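Local coordinates for protein glutamine synthetase (Streptomyces coelicolor, PDB 4BAX) that is an enzyme of the glutamine synthetase family, built as a ten-subunit assembly in which each chain joins a beta-Grasp domain to a catalytic domain, at residues Ile9-Thr14 against Ala18-Lys23; Asp74-Cys79 against Leu197-Trp202; Ser55-Lys60 against Thr87-Asn92. All blocks are in the same frame, centred on the assembly; numbering follows the deposited sequence.

Contact 1: Ile9-Thr14 against Ala18-Lys23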
ATOM      1  N   ILE A   9     -20.040 -23.240 -28.844  1.00 30.59           N
ATOM      2  CA  ILE A   9     -19.192 -23.809 -27.818  1.00 29.94           C
ATOM      3  C   ILE A   9     -18.769 -25.193 -28.262  1.00 29.47           C
ATOM      4  O   ILE A   9     -19.592 -25.972 -28.772  1.00 30.28           O
ATOM      5  CB  ILE A   9     -19.944 -23.859 -26.443  1.00 17.61           C
ATOM      6  CG1 ILE A   9     -20.213 -22.421 -25.955  1.00 17.25           C
ATOM      7  CG2 ILE A   9     -19.180 -24.627 -25.376  1.00 13.23           C
ATOM      8  CD1 ILE A   9     -21.435 -22.255 -25.005  1.00 18.63           C
ATOM      9  N   TRP A  10     -17.490 -25.504 -28.108  1.00 28.07           N
ATOM     10  CA  TRP A  10     -17.055 -26.851 -28.435  1.00 27.13           C
ATOM     11  C   TRP A  10     -15.943 -27.304 -27.498  1.00 26.38           C
ATOM     12  O   TRP A  10     -15.471 -26.514 -26.683  1.00 25.52           O
ATOM     13  CB  TRP A  10     -16.662 -26.996 -29.912  1.00 27.20           C
ATOM     14  CG  TRP A  10     -15.346 -26.351 -30.301  1.00 27.54           C
ATOM     15  CD1 TRP A  10     -14.136 -26.978 -30.424  1.00 27.60           C
ATOM     16  CD2 TRP A  10     -15.118 -24.974 -30.646  1.00 27.86           C
ATOM     17  NE1 TRP A  10     -13.170 -26.077 -30.816  1.00 27.75           N
ATOM     18  CE2 TRP A  10     -13.742 -24.843 -30.959  1.00 27.86           C
ATOM     19  CE3 TRP A  10     -15.933 -23.840 -30.708  1.00 28.20           C
ATOM     20  CZ2 TRP A  10     -13.168 -23.624 -31.337  1.00 28.03           C
ATOM     21  CZ3 TRP A  10     -15.355 -22.619 -31.086  1.00 28.46           C
ATOM     22  CH2 TRP A  10     -13.990 -22.527 -31.397  1.00 28.32           C
ATOM     23  N   ILE A  11     -15.581 -28.586 -27.587  1.00 26.81           N
ATOM     24  CA  ILE A  11     -14.508 -29.178 -26.800  1.00 27.19           C
ATOM     25  C   ILE A  11     -13.329 -29.459 -27.724  1.00 27.66           C
ATOM     26  O   ILE A  11     -13.502 -30.004 -28.812  1.00 27.20           O
ATOM     27  CB  ILE A  11     -14.982 -30.451 -26.107  1.00 27.84           C
ATOM     28  CG1 ILE A  11     -15.962 -30.082 -24.997  1.00 28.38           C
ATOM     29  CG2 ILE A  11     -13.821 -31.219 -25.484  1.00 27.77           C
ATOM     30  CD1 ILE A  11     -17.338 -30.606 -25.242  1.00 28.85           C
ATOM     31  N   ASP A  12     -12.130 -29.075 -27.291  1.00 28.87           N
ATOM     32  CA  ASP A  12     -10.947 -29.241 -28.128  1.00 29.70           C
ATOM     33  C   ASP A  12     -10.265 -30.622 -28.022  1.00 30.19           C
ATOM     34  O   ASP A  12     -10.846 -31.592 -27.521  1.00 29.68           O
ATOM     35  CB  ASP A  12      -9.963 -28.068 -27.987  1.00 29.90           C
ATOM     36  CG  ASP A  12      -9.239 -28.046 -26.654  1.00 30.08           C
ATOM     37  OD1 ASP A  12      -9.236 -29.063 -25.926  1.00 30.01           O
ATOM     38  OD2 ASP A  12      -8.694 -26.975 -26.311  1.00 30.45           O
ATOM     39  N   GLY A  13      -9.055 -30.709 -28.558  1.00 31.32           N
ATOM     40  CA  GLY A  13      -8.296 -31.938 -28.534  1.00 32.41           C
ATOM     41  C   GLY A  13      -7.100 -31.871 -27.604  1.00 33.19           C
ATOM     42  O   GLY A  13      -6.145 -32.638 -27.780  1.00 33.12           O
ATOM     43  N   THR A  14      -7.146 -30.965 -26.623  1.00 34.21           N
ATOM     44  CA  THR A  14      -6.053 -30.826 -25.654  1.00 35.33           C
ATOM     45  C   THR A  14      -5.876 -32.081 -24.817  1.00 36.61           C
ATOM     46  O   THR A  14      -6.855 -32.769 -24.484  1.00 36.18           O
ATOM     47  CB  THR A  14      -6.218 -29.582 -24.733  1.00 33.37           C
ATOM     48  OG1 THR A  14      -6.457 -28.404 -25.514  1.00 33.76           O
ATOM     49  CG2 THR A  14      -4.961 -29.365 -23.899  1.00 33.01           C
ATOM     50  N   ALA A  18      -9.223 -32.242 -22.224  1.00 31.85           N
ATOM     51  CA  ALA A  18      -9.706 -31.326 -23.246  1.00 30.58           C
ATOM     52  C   ALA A  18     -10.390 -30.121 -22.644  1.00 29.71           C
ATOM     53  O   ALA A  18     -10.953 -30.197 -21.550  1.00 28.89           O
ATOM     54  CB  ALA A  18     -10.627 -32.046 -24.217  1.00 30.22           C
ATOM     55  N   LYS A  19     -10.381 -29.031 -23.411  1.00 30.06           N
ATOM     56  CA  LYS A  19     -10.881 -27.741 -22.957  1.00 29.90           C
ATOM     57  C   LYS A  19     -12.017 -27.204 -23.823  1.00 28.80           C
ATOM     58  O   LYS A  19     -12.146 -27.530 -25.020  1.00 29.05           O
ATOM     59  CB  LYS A  19      -9.749 -26.721 -22.936  1.00 31.07           C
ATOM     60  CG  LYS A  19      -8.469 -27.206 -22.253  1.00 31.99           C
ATOM     61  CD  LYS A  19      -7.307 -26.240 -22.505  1.00 32.74           C
ATOM     62  CE  LYS A  19      -7.677 -24.764 -22.236  1.00 32.95           C
ATOM     63  NZ  LYS A  19      -7.680 -24.372 -20.787  1.00 32.87           N
ATOM     64  N   LEU A  20     -12.862 -26.407 -23.186  1.00 27.12           N
ATOM     65  CA  LEU A  20     -13.940 -25.703 -23.860  1.00 26.03           C
ATOM     66  C   LEU A  20     -13.405 -24.541 -24.703  1.00 25.86           C
ATOM     67  O   LEU A  20     -12.438 -23.888 -24.329  1.00 25.05           O
ATOM     68  CB  LEU A  20     -14.980 -25.208 -22.873  1.00 25.37           C
ATOM     69  CG  LEU A  20     -15.813 -26.295 -22.232  1.00 25.35           C
ATOM     70  CD1 LEU A  20     -16.219 -25.831 -20.847  1.00 24.75           C
ATOM     71  CD2 LEU A  20     -17.041 -26.615 -23.108  1.00 25.85           C
ATOM     72  N   ARG A  21     -13.985 -24.352 -25.877  1.00 27.14           N
ATOM     73  CA  ARG A  21     -13.708 -23.192 -26.717  1.00 28.27           C
ATOM     74  C   ARG A  21     -15.038 -22.550 -27.150  1.00 28.65           C
ATOM     75  O   ARG A  21     -16.091 -23.218 -27.230  1.00 28.23           O
ATOM     76  CB  ARG A  21     -12.853 -23.554 -27.932  1.00 29.13           C
ATOM     77  CG  ARG A  21     -11.622 -24.372 -27.602  1.00 30.30           C
ATOM     78  CD  ARG A  21     -10.528 -23.531 -26.975  1.00 30.82           C
ATOM     79  NE  ARG A  21      -9.348 -24.342 -26.732  1.00 31.65           N
ATOM     80  CZ  ARG A  21      -8.115 -23.849 -26.684  1.00 32.35           C
ATOM     81  NH1 ARG A  21      -7.916 -22.543 -26.885  1.00 32.83           N
ATOM     82  NH2 ARG A  21      -7.081 -24.657 -26.461  1.00 32.01           N
ATOM     83  N   SER A  22     -14.993 -21.248 -27.389  1.00 29.03           N
ATOM     84  CA  SER A  22     -16.183 -20.560 -27.826  1.00 29.35           C
ATOM     85  C   SER A  22     -15.898 -19.313 -28.647  1.00 29.86           C
ATOM     86  O   SER A  22     -14.842 -18.674 -28.499  1.00 29.98           O
ATOM     87  CB  SER A  22     -17.092 -20.251 -26.635  1.00 29.14           C
ATOM     88  OG  SER A  22     -16.845 -18.955 -26.135  1.00 29.02           O
ATOM     89  N   LYS A  23     -16.804 -19.062 -29.594  1.00 29.91           N
ATOM     90  CA  LYS A  23     -16.909 -17.783 -30.285  1.00 29.69           C
ATOM     91  C   LYS A  23     -18.357 -17.416 -30.637  1.00 30.15           C
ATOM     92  O   LYS A  23     -19.261 -18.267 -30.658  1.00 30.21           O
ATOM     93  CB  LYS A  23     -15.998 -17.720 -31.511  1.00 29.36           C
ATOM     94  CG  LYS A  23     -15.982 -18.923 -32.369  1.00 29.50           C
ATOM     95  CD  LYS A  23     -15.101 -18.686 -33.570  1.00 30.23           C
ATOM     96  CE  LYS A  23     -15.039 -19.941 -34.413  1.00 31.58           C
ATOM     97  NZ  LYS A  23     -15.050 -19.631 -35.869  1.00 32.66           N
TER
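Trp10 and Asp12 both place CG between their own backbone N and carbonyl carbon (chi1 73° and 72°), while Arg21 bends at its second torsion to run from the indole to the carboxylate. Arg21 CB lies over one face of the Trp10 ring in a CH-pi contact, 3.4 Å from CE2, while Lys23 CG sits at the ring edge. The strands form an antiparallel beta hairpin, with Trp10 and Arg21 as a hydrogen-bonded pair. On the other face of the sheet, Ile9 CG2 packs on Leu20 CD2 at 3.7 Å and Ile11 CG2 on Ala18 CB at 3.5 Å. Near the turn, Asp12 OD1 receives Lys19 N (2.8 Å) and, from the opposite side of the carboxylate plane, Thr14 N (2.9 Å), the latter closing an Asx turn. Asp12 OD2 lies in the guanidinium plane of Arg21, gripped side-on by NE (2.7 Å) and NH2 (2.8 Å), and also accepts from Thr14 OG1. The carboxylate and guanidinium planes are 56° apart. Arg21 NH1 and NH2 also bond Tyr141 O and Gly138 O of the second subunit. Five donors on one carboxylate should fix its rotation and probably favour its charged form.

Contact 2: Asp74-Cys79 against Leu197-Trp202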
ATOM      1  N   ASP A  74     -30.713 -14.144 -27.433  1.00 39.58           N
ATOM      2  CA  ASP A  74     -29.409 -14.746 -27.652  1.00 37.87           C
ATOM      3  C   ASP A  74     -29.317 -16.188 -27.133  1.00 35.47           C
ATOM      4  O   ASP A  74     -30.030 -16.570 -26.195  1.00 34.96           O
ATOM      5  CB  ASP A  74     -28.360 -13.863 -27.004  1.00 38.50           C
ATOM      6  CG  ASP A  74     -28.360 -12.458 -27.585  1.00 39.33           C
ATOM      7  OD1 ASP A  74     -28.835 -12.267 -28.729  1.00 39.38           O
ATOM      8  OD2 ASP A  74     -27.863 -11.539 -26.898  1.00 39.90           O
ATOM      9  N   ILE A  75     -28.480 -16.999 -27.781  1.00 33.90           N
ATOM     10  CA  ILE A  75     -28.444 -18.429 -27.472  1.00 32.67           C
ATOM     11  C   ILE A  75     -27.029 -19.014 -27.399  1.00 31.29           C
ATOM     12  O   ILE A  75     -26.080 -18.472 -27.973  1.00 31.08           O
ATOM     13  CB  ILE A  75     -29.263 -19.247 -28.509  1.00 36.69           C
ATOM     14  CG1 ILE A  75     -28.795 -18.906 -29.924  1.00 36.80           C
ATOM     15  CG2 ILE A  75     -30.771 -19.017 -28.346  1.00 36.70           C
ATOM     16  CD1 ILE A  75     -28.669 -20.091 -30.823  1.00 36.97           C
ATOM     17  N   LEU A  76     -26.917 -20.159 -26.730  1.00 30.04           N
ATOM     18  CA  LEU A  76     -25.677 -20.929 -26.701  1.00 28.03           C
ATOM     19  C   LEU A  76     -25.833 -22.126 -27.620  1.00 26.68           C
ATOM     20  O   LEU A  76     -26.875 -22.789 -27.614  1.00 26.09           O
ATOM     21  CB  LEU A  76     -25.350 -21.393 -25.294  1.00 27.31           C
ATOM     22  CG  LEU A  76     -25.435 -20.283 -24.268  1.00 27.34           C
ATOM     23  CD1 LEU A  76     -25.384 -20.927 -22.890  1.00 27.27           C
ATOM     24  CD2 LEU A  76     -24.330 -19.246 -24.484  1.00 27.24           C
ATOM     25  N   VAL A  77     -24.818 -22.380 -28.432  1.00 26.62           N
ATOM     26  CA  VAL A  77     -24.867 -23.505 -29.343  1.00 27.46           C
ATOM     27  C   VAL A  77     -23.696 -24.445 -29.090  1.00 28.17           C
ATOM     28  O   VAL A  77     -22.553 -24.140 -29.462  1.00 28.86           O
ATOM     29  CB  VAL A  77     -24.834 -23.050 -30.825  1.00 27.65           C
ATOM     30  CG1 VAL A  77     -25.302 -24.163 -31.720  1.00 27.63           C
ATOM     31  CG2 VAL A  77     -25.709 -21.840 -31.038  1.00 27.87           C
ATOM     32  N   LEU A  78     -23.978 -25.591 -28.477  1.00 27.98           N
ATOM     33  CA  LEU A  78     -22.953 -26.604 -28.279  1.00 28.30           C
ATOM     34  C   LEU A  78     -22.785 -27.438 -29.550  1.00 28.54           C
ATOM     35  O   LEU A  78     -23.764 -27.961 -30.066  1.00 27.57           O
ATOM     36  CB  LEU A  78     -23.317 -27.508 -27.096  1.00 28.04           C
ATOM     37  CG  LEU A  78     -22.327 -28.625 -26.775  1.00 27.69           C
ATOM     38  CD1 LEU A  78     -20.989 -28.082 -26.266  1.00 27.16           C
ATOM     39  CD2 LEU A  78     -22.940 -29.604 -25.791  1.00 27.71           C
ATOM     40  N   CYS A  79     -21.537 -27.624 -29.997  1.00 29.94           N
ATOM     41  CA  CYS A  79     -21.253 -28.300 -31.284  1.00 31.14           C
ATOM     42  C   CYS A  79     -20.368 -29.508 -31.098  1.00 32.82           C
ATOM     43  O   CYS A  79     -19.692 -29.663 -30.078  1.00 32.81           O
ATOM     44  CB  CYS A  79     -20.558 -27.350 -32.271  1.00 30.72           C
ATOM     45  SG  CYS A  79     -21.424 -25.823 -32.685  1.00 37.33           S
ATOM     46  N   LEU A 197     -24.109 -30.768 -18.997  1.00 28.16           N
ATOM     47  CA  LEU A 197     -22.966 -30.637 -18.095  1.00 27.52           C
ATOM     48  C   LEU A 197     -21.829 -29.798 -18.706  1.00 27.84           C
ATOM     49  O   LEU A 197     -21.198 -28.963 -18.009  1.00 27.40           O
ATOM     50  CB  LEU A 197     -22.449 -32.023 -17.681  1.00 26.70           C
ATOM     51  CG  LEU A 197     -21.216 -32.021 -16.763  1.00 25.87           C
ATOM     52  CD1 LEU A 197     -21.453 -31.148 -15.526  1.00 25.28           C
ATOM     53  CD2 LEU A 197     -20.815 -33.432 -16.328  1.00 25.54           C
ATOM     54  N   TRP A 198     -21.571 -30.017 -20.002  1.00 27.84           N
ATOM     55  CA  TRP A 198     -20.544 -29.244 -20.696  1.00 27.42           C
ATOM     56  C   TRP A 198     -20.924 -27.776 -20.744  1.00 26.81           C
ATOM     57  O   TRP A 198     -20.099 -26.883 -20.489  1.00 26.97           O
ATOM     58  CB  TRP A 198     -20.308 -29.774 -22.119  1.00 27.04           C
ATOM     59  CG  TRP A 198     -19.244 -30.820 -22.169  1.00 26.56           C
ATOM     60  CD1 TRP A 198     -19.365 -32.118 -22.629  1.00 26.50           C
ATOM     61  CD2 TRP A 198     -17.913 -30.694 -21.682  1.00 26.22           C
ATOM     62  NE1 TRP A 198     -18.164 -32.786 -22.489  1.00 26.16           N
ATOM     63  CE2 TRP A 198     -17.258 -31.935 -21.905  1.00 26.20           C
ATOM     64  CE3 TRP A 198     -17.193 -29.644 -21.092  1.00 25.95           C
ATOM     65  CZ2 TRP A 198     -15.916 -32.147 -21.554  1.00 26.05           C
ATOM     66  CZ3 TRP A 198     -15.862 -29.860 -20.739  1.00 25.58           C
ATOM     67  CH2 TRP A 198     -15.240 -31.098 -20.977  1.00 25.76           C
ATOM     68  N   VAL A 199     -22.201 -27.544 -21.004  1.00 25.73           N
ATOM     69  CA  VAL A 199     -22.714 -26.201 -21.065  1.00 24.98           C
ATOM     70  C   VAL A 199     -22.700 -25.584 -19.662  1.00 25.38           C
ATOM     71  O   VAL A 199     -22.325 -24.421 -19.461  1.00 25.47           O
ATOM     72  CB  VAL A 199     -24.109 -26.171 -21.691  1.00 23.91           C
ATOM     73  CG1 VAL A 199     -24.704 -24.786 -21.546  1.00 23.59           C
ATOM     74  CG2 VAL A 199     -24.040 -26.584 -23.164  1.00 23.33           C
ATOM     75  N   ALA A 200     -23.079 -26.398 -18.682  1.00 25.26           N
ATOM     76  CA  ALA A 200     -23.062 -25.945 -17.310  1.00 24.69           C
ATOM     77  C   ALA A 200     -21.620 -25.618 -16.837  1.00 24.66           C
ATOM     78  O   ALA A 200     -21.411 -24.642 -16.096  1.00 23.98           O
ATOM     79  CB  ALA A 200     -23.748 -26.975 -16.385  1.00 23.98           C
ATOM     80  N   ARG A 201     -20.638 -26.411 -17.283  1.00 24.45           N
ATOM     81  CA  ARG A 201     -19.230 -26.115 -17.005  1.00 24.27           C
ATOM     82  C   ARG A 201     -18.856 -24.800 -17.666  1.00 24.81           C
ATOM     83  O   ARG A 201     -18.215 -23.926 -17.065  1.00 25.86           O
ATOM     84  CB  ARG A 201     -18.303 -27.220 -17.524  1.00 24.00           C
ATOM     85  CG  ARG A 201     -18.162 -28.428 -16.596  1.00 23.83           C
ATOM     86  CD  ARG A 201     -17.846 -29.703 -17.409  1.00 23.89           C
ATOM     87  NE  ARG A 201     -17.563 -30.863 -16.561  1.00 23.72           N
ATOM     88  CZ  ARG A 201     -16.666 -31.819 -16.827  1.00 23.13           C
ATOM     89  NH1 ARG A 201     -15.937 -31.789 -17.945  1.00 22.94           N
ATOM     90  NH2 ARG A 201     -16.505 -32.827 -15.966  1.00 22.58           N
ATOM     91  N   TRP A 202     -19.262 -24.660 -18.917  1.00 24.05           N
ATOM     92  CA  TRP A 202     -18.918 -23.463 -19.646  1.00 24.19           C
ATOM     93  C   TRP A 202     -19.528 -22.262 -18.916  1.00 24.33           C
ATOM     94  O   TRP A 202     -18.886 -21.211 -18.794  1.00 24.60           O
ATOM     95  CB  TRP A 202     -19.382 -23.542 -21.115  1.00 24.50           C
ATOM     96  CG  TRP A 202     -18.968 -22.333 -21.907  1.00 25.07           C
ATOM     97  CD1 TRP A 202     -17.796 -22.182 -22.609  1.00 25.18           C
ATOM     98  CD2 TRP A 202     -19.698 -21.098 -22.075  1.00 25.15           C
ATOM     99  NE1 TRP A 202     -17.753 -20.928 -23.193  1.00 25.42           N
ATOM    100  CE2 TRP A 202     -18.909 -20.251 -22.888  1.00 25.35           C
ATOM    101  CE3 TRP A 202     -20.930 -20.626 -21.611  1.00 25.13           C
ATOM    102  CZ2 TRP A 202     -19.323 -18.970 -23.257  1.00 25.27           C
ATOM    103  CZ3 TRP A 202     -21.330 -19.356 -21.977  1.00 25.38           C
ATOM    104  CH2 TRP A 202     -20.531 -18.544 -22.795  1.00 25.29           C
TER
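The indole of Trp202 meets Leu76 through CZ3, which Leu76 CD2 approaches obliquely at 3.9 Å. One turn earlier, the ring of Trp198 carries Arg201 NH1 over one face, offset toward the rim, and the guanidinium turns its edge to that ring, with CZ3 of Trp198 near its plane. These aromatic groups belong to helix 190-210, which lies against the beta-Grasp sheet and thereby joins the catalytic part of the chain to the N-terminal part. The strand involved, 75-82, is the central one in the order of the five-stranded sheet, between 3-11 and 56-66. Its short segment and that of the helix approach to 9.9 Å between axes, with N-to-C directions 126° apart, and the CA atoms of Leu78 and Val199 are the nearest pair at 7.2 Å.

Alternation along the strand decides what the helix meets: Leu76 and Leu78 direct their side chains toward it, whereas Val77 between them points away. Val199 is the residue that touches both leucines, one methyl for each. With CG1 anti to its backbone N (chi1 171°), Val199 sends that branch to Leu76 CD1 at 4.1 Å, leaving CG2 for Leu78. Leu76 thus divides its own two methyls between Val199 and Trp202. All four residues are buried and the contact is purely apolar.

Around it, Trp202 also packs on Ile9 of strand 3-11 and on Val144 of the second subunit, while Leu78 touches Tyr324 of helix 323-341. The polar end of Trp198 is used elsewhere, NE1 bonding Asp322 OD1. Farther along the strand, Val199 CG2 settles against Leu78 CB at 4.1 Å, with Leu78 CD2 only slightly farther from the same methyl.

Contact 3: Ser55-Lys60 against Thr87-Asn92; sequences SDCVLK and TPHPSN
Cys57 SG lies 4.0 Å from His89 CD2, and this sulfur-aromatic approach is the main touch between strand 56-66 and the loop that precedes helix 94-103. The sulfur stands obliquely to the imidazole, 4.6 Å from its centroid and 49° off the ring normal. Ser55 OG comes near the ring plane at the edge, 4.1 Å from His89 NE2, which is too far for a hydrogen bond; Ser55 is also poorly ordered. His89 reaches the strand because its CG stands anti to the backbone N (chi1 -173°), carrying the ring out from the loop.

The next shell fixes how the ring is turned. Pro90 CD covers one face of the imidazole, offset toward the rim. Ser91 N donates to His89 ND1 at 3.0 Å in a nearly straight bond of 168°, lying close to the ring plane. The residues from His89 to Asn92 form a type I beta turn, closed by Asn92 N bonding His89 O at 2.9 Å, and it is this turn that brings the Ser91 N-H round to the ring nitrogen.

Farther out, Asn92 OD1 caps the backbone N of Ala95 as the chain enters helix 94-103, and its ND2 bonds Glu80 OE1 and Val81 O. Val81, on strand 75-82, also packs against both Cys57 and His89. His89 NE2, the other ring nitrogen, bonds Gln49 O.

With ND1 accepting from a backbone N-H and NE2 facing a carbonyl oxygen, the imidazole is consistent with a neutral ring protonated on NE2. Both nitrogens are thus satisfied within the chain, and the weakly polar sulfur meets a ring whose orientation is set by bonds at both nitrogens, one from its own loop and one to Gln49.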
ATOM      1  N   SER A  55      -5.289 -29.376 -40.455  1.00 90.87           N
ATOM      2  CA  SER A  55      -6.619 -29.479 -39.861  1.00 86.87           C
ATOM      3  C   SER A  55      -7.394 -28.160 -39.794  1.00 82.77           C
ATOM      4  O   SER A  55      -7.014 -27.193 -39.126  1.00 82.73           O
ATOM      5  CB  SER A  55      -6.612 -30.236 -38.519  1.00 86.51           C
ATOM      6  OG  SER A  55      -7.144 -31.549 -38.655  1.00 86.34           O
ATOM      7  N   ASP A  56      -8.511 -28.177 -40.508  1.00 77.18           N
ATOM      8  CA  ASP A  56      -9.480 -27.116 -40.522  1.00 72.67           C
ATOM      9  C   ASP A  56     -10.657 -27.890 -40.033  1.00 67.52           C
ATOM     10  O   ASP A  56     -10.853 -29.040 -40.434  1.00 67.69           O
ATOM     11  CB  ASP A  56      -9.740 -26.668 -41.955  1.00 73.67           C
ATOM     12  CG  ASP A  56      -8.542 -25.997 -42.570  1.00 74.40           C
ATOM     13  OD1 ASP A  56      -7.734 -25.431 -41.801  1.00 74.56           O
ATOM     14  OD2 ASP A  56      -8.410 -26.026 -43.814  1.00 74.75           O
ATOM     15  N   CYS A  57     -11.449 -27.284 -39.165  1.00 62.16           N
ATOM     16  CA  CYS A  57     -12.452 -28.064 -38.473  1.00 56.71           C
ATOM     17  C   CYS A  57     -13.844 -27.512 -38.720  1.00 52.01           C
ATOM     18  O   CYS A  57     -14.009 -26.355 -39.125  1.00 51.43           O
ATOM     19  CB  CYS A  57     -12.139 -28.099 -36.980  1.00 55.89           C
ATOM     20  SG  CYS A  57     -10.535 -28.838 -36.586  1.00 44.82           S
ATOM     21  N   VAL A  58     -14.832 -28.379 -38.530  1.00 47.96           N
ATOM     22  CA  VAL A  58     -16.213 -28.031 -38.775  1.00 44.10           C
ATOM     23  C   VAL A  58     -16.975 -28.130 -37.432  1.00 41.14           C
ATOM     24  O   VAL A  58     -16.816 -29.102 -36.670  1.00 40.42           O
ATOM     25  CB  VAL A  58     -16.838 -28.978 -39.820  1.00 43.19           C
ATOM     26  CG1 VAL A  58     -18.343 -28.821 -39.850  1.00 42.87           C
ATOM     27  CG2 VAL A  58     -16.228 -28.710 -41.211  1.00 42.78           C
ATOM     28  N   LEU A  59     -17.806 -27.120 -37.169  1.00 38.92           N
ATOM     29  CA  LEU A  59     -18.663 -27.078 -36.003  1.00 36.57           C
ATOM     30  C   LEU A  59     -20.074 -27.476 -36.384  1.00 35.74           C
ATOM     31  O   LEU A  59     -20.671 -26.865 -37.301  1.00 35.43           O
ATOM     32  CB  LEU A  59     -18.656 -25.669 -35.418  1.00 35.71           C
ATOM     33  CG  LEU A  59     -17.301 -25.325 -34.775  1.00 35.12           C
ATOM     34  CD1 LEU A  59     -17.207 -23.861 -34.301  1.00 34.84           C
ATOM     35  CD2 LEU A  59     -16.976 -26.304 -33.641  1.00 34.77           C
ATOM     36  N   LYS A  60     -20.577 -28.531 -35.752  1.00 34.96           N
ATOM     37  CA  LYS A  60     -21.922 -28.966 -36.019  1.00 34.32           C
ATOM     38  C   LYS A  60     -22.749 -28.905 -34.732  1.00 33.45           C
ATOM     39  O   LYS A  60     -22.456 -29.630 -33.790  1.00 33.39           O
ATOM     40  CB  LYS A  60     -21.906 -30.396 -36.558  1.00 34.77           C
ATOM     41  CG  LYS A  60     -23.249 -30.915 -36.958  1.00 36.01           C
ATOM     42  CD  LYS A  60     -23.097 -32.398 -37.266  1.00 37.68           C
ATOM     43  CE  LYS A  60     -24.421 -33.032 -37.645  1.00 39.07           C
ATOM     44  NZ  LYS A  60     -24.944 -32.290 -38.833  1.00 39.85           N
ATOM     45  N   THR A  87     -17.040 -36.117 -41.326  1.00 43.40           N
ATOM     46  CA  THR A  87     -16.889 -37.234 -40.402  1.00 42.84           C
ATOM     47  C   THR A  87     -16.400 -36.694 -39.057  1.00 41.95           C
ATOM     48  O   THR A  87     -15.863 -35.585 -39.001  1.00 41.78           O
ATOM     49  CB  THR A  87     -15.894 -38.295 -40.962  1.00 46.64           C
ATOM     50  OG1 THR A  87     -14.580 -37.734 -41.064  1.00 46.80           O
ATOM     51  CG2 THR A  87     -16.330 -38.749 -42.343  1.00 46.91           C
ATOM     52  N   PRO A  88     -16.601 -37.462 -37.965  1.00 41.31           N
ATOM     53  CA  PRO A  88     -16.141 -36.978 -36.655  1.00 40.55           C
ATOM     54  C   PRO A  88     -14.628 -36.813 -36.599  1.00 40.53           C
ATOM     55  O   PRO A  88     -13.884 -37.634 -37.151  1.00 40.76           O
ATOM     56  CB  PRO A  88     -16.577 -38.096 -35.689  1.00 39.94           C
ATOM     57  CG  PRO A  88     -17.707 -38.778 -36.378  1.00 40.17           C
ATOM     58  CD  PRO A  88     -17.417 -38.690 -37.851  1.00 40.83           C
ATOM     59  N   HIS A  89     -14.201 -35.717 -35.975  1.00 40.35           N
ATOM     60  CA  HIS A  89     -12.798 -35.419 -35.736  1.00 40.01           C
ATOM     61  C   HIS A  89     -12.355 -36.395 -34.641  1.00 39.26           C
ATOM     62  O   HIS A  89     -13.198 -36.866 -33.872  1.00 39.67           O
ATOM     63  CB  HIS A  89     -12.675 -33.961 -35.278  1.00 40.18           C
ATOM     64  CG  HIS A  89     -11.264 -33.481 -35.147  1.00 40.78           C
ATOM     65  ND1 HIS A  89     -10.497 -33.741 -34.026  1.00 40.69           N
ATOM     66  CD2 HIS A  89     -10.482 -32.751 -35.980  1.00 41.07           C
ATOM     67  CE1 HIS A  89      -9.301 -33.202 -34.180  1.00 40.72           C
ATOM     68  NE2 HIS A  89      -9.267 -32.597 -35.357  1.00 40.98           N
ATOM     69  N   PRO A  90     -11.051 -36.730 -34.573  1.00 37.66           N
ATOM     70  CA  PRO A  90     -10.561 -37.659 -33.538  1.00 36.87           C
ATOM     71  C   PRO A  90     -10.848 -37.187 -32.101  1.00 35.98           C
ATOM     72  O   PRO A  90     -11.075 -38.017 -31.219  1.00 36.53           O
ATOM     73  CB  PRO A  90      -9.057 -37.694 -33.800  1.00 36.38           C
ATOM     74  CG  PRO A  90      -8.944 -37.484 -35.268  1.00 36.51           C
ATOM     75  CD  PRO A  90     -10.048 -36.515 -35.629  1.00 36.92           C
ATOM     76  N   SER A  91     -10.866 -35.876 -31.881  1.00 34.54           N
ATOM     77  CA  SER A  91     -11.199 -35.324 -30.575  1.00 33.09           C
ATOM     78  C   SER A  91     -12.659 -35.565 -30.198  1.00 32.10           C
ATOM     79  O   SER A  91     -13.003 -35.519 -29.013  1.00 31.31           O
ATOM     80  CB  SER A  91     -10.873 -33.833 -30.515  1.00 33.09           C
ATOM     81  OG  SER A  91     -11.357 -33.178 -31.670  1.00 33.24           O
ATOM     82  N   ASN A  92     -13.518 -35.795 -31.197  1.00 31.98           N
ATOM     83  CA  ASN A  92     -14.956 -35.960 -30.958  1.00 31.54           C
ATOM     84  C   ASN A  92     -15.246 -37.230 -30.155  1.00 30.86           C
ATOM     85  O   ASN A  92     -14.947 -38.320 -30.622  1.00 31.04           O
ATOM     86  CB  ASN A  92     -15.692 -35.967 -32.298  1.00 32.36           C
ATOM     87  CG  ASN A  92     -17.214 -35.994 -32.157  1.00 33.14           C
ATOM     88  OD1 ASN A  92     -17.768 -36.532 -31.192  1.00 33.49           O
ATOM     89  ND2 ASN A  92     -17.893 -35.447 -33.152  1.00 33.28           N
TER

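How the contacts relate
All three contacts reach the same beta-Grasp sheet. Contact 1 pairs strand 20-28, outermost within the chain, with its neighbour 3-11, and contact 2 sets the adjoining strand 75-82 on a helix of the catalytic part; backbone bonds between Ile9 and both Val77 and Cys79 join the two. Contact 3 uses strand 56-66, on the other flank of 75-82, and touches contact 1 through Trp10 on Leu59. Contact 2 is fully buried and apolar. Contact 1 is only partly buried and rich in hydrogen bonds and charge, some of it turned to the second subunit. Contact 3, farthest from the chain centre, is the slightest, with polar bonding inside its loop rather than across it.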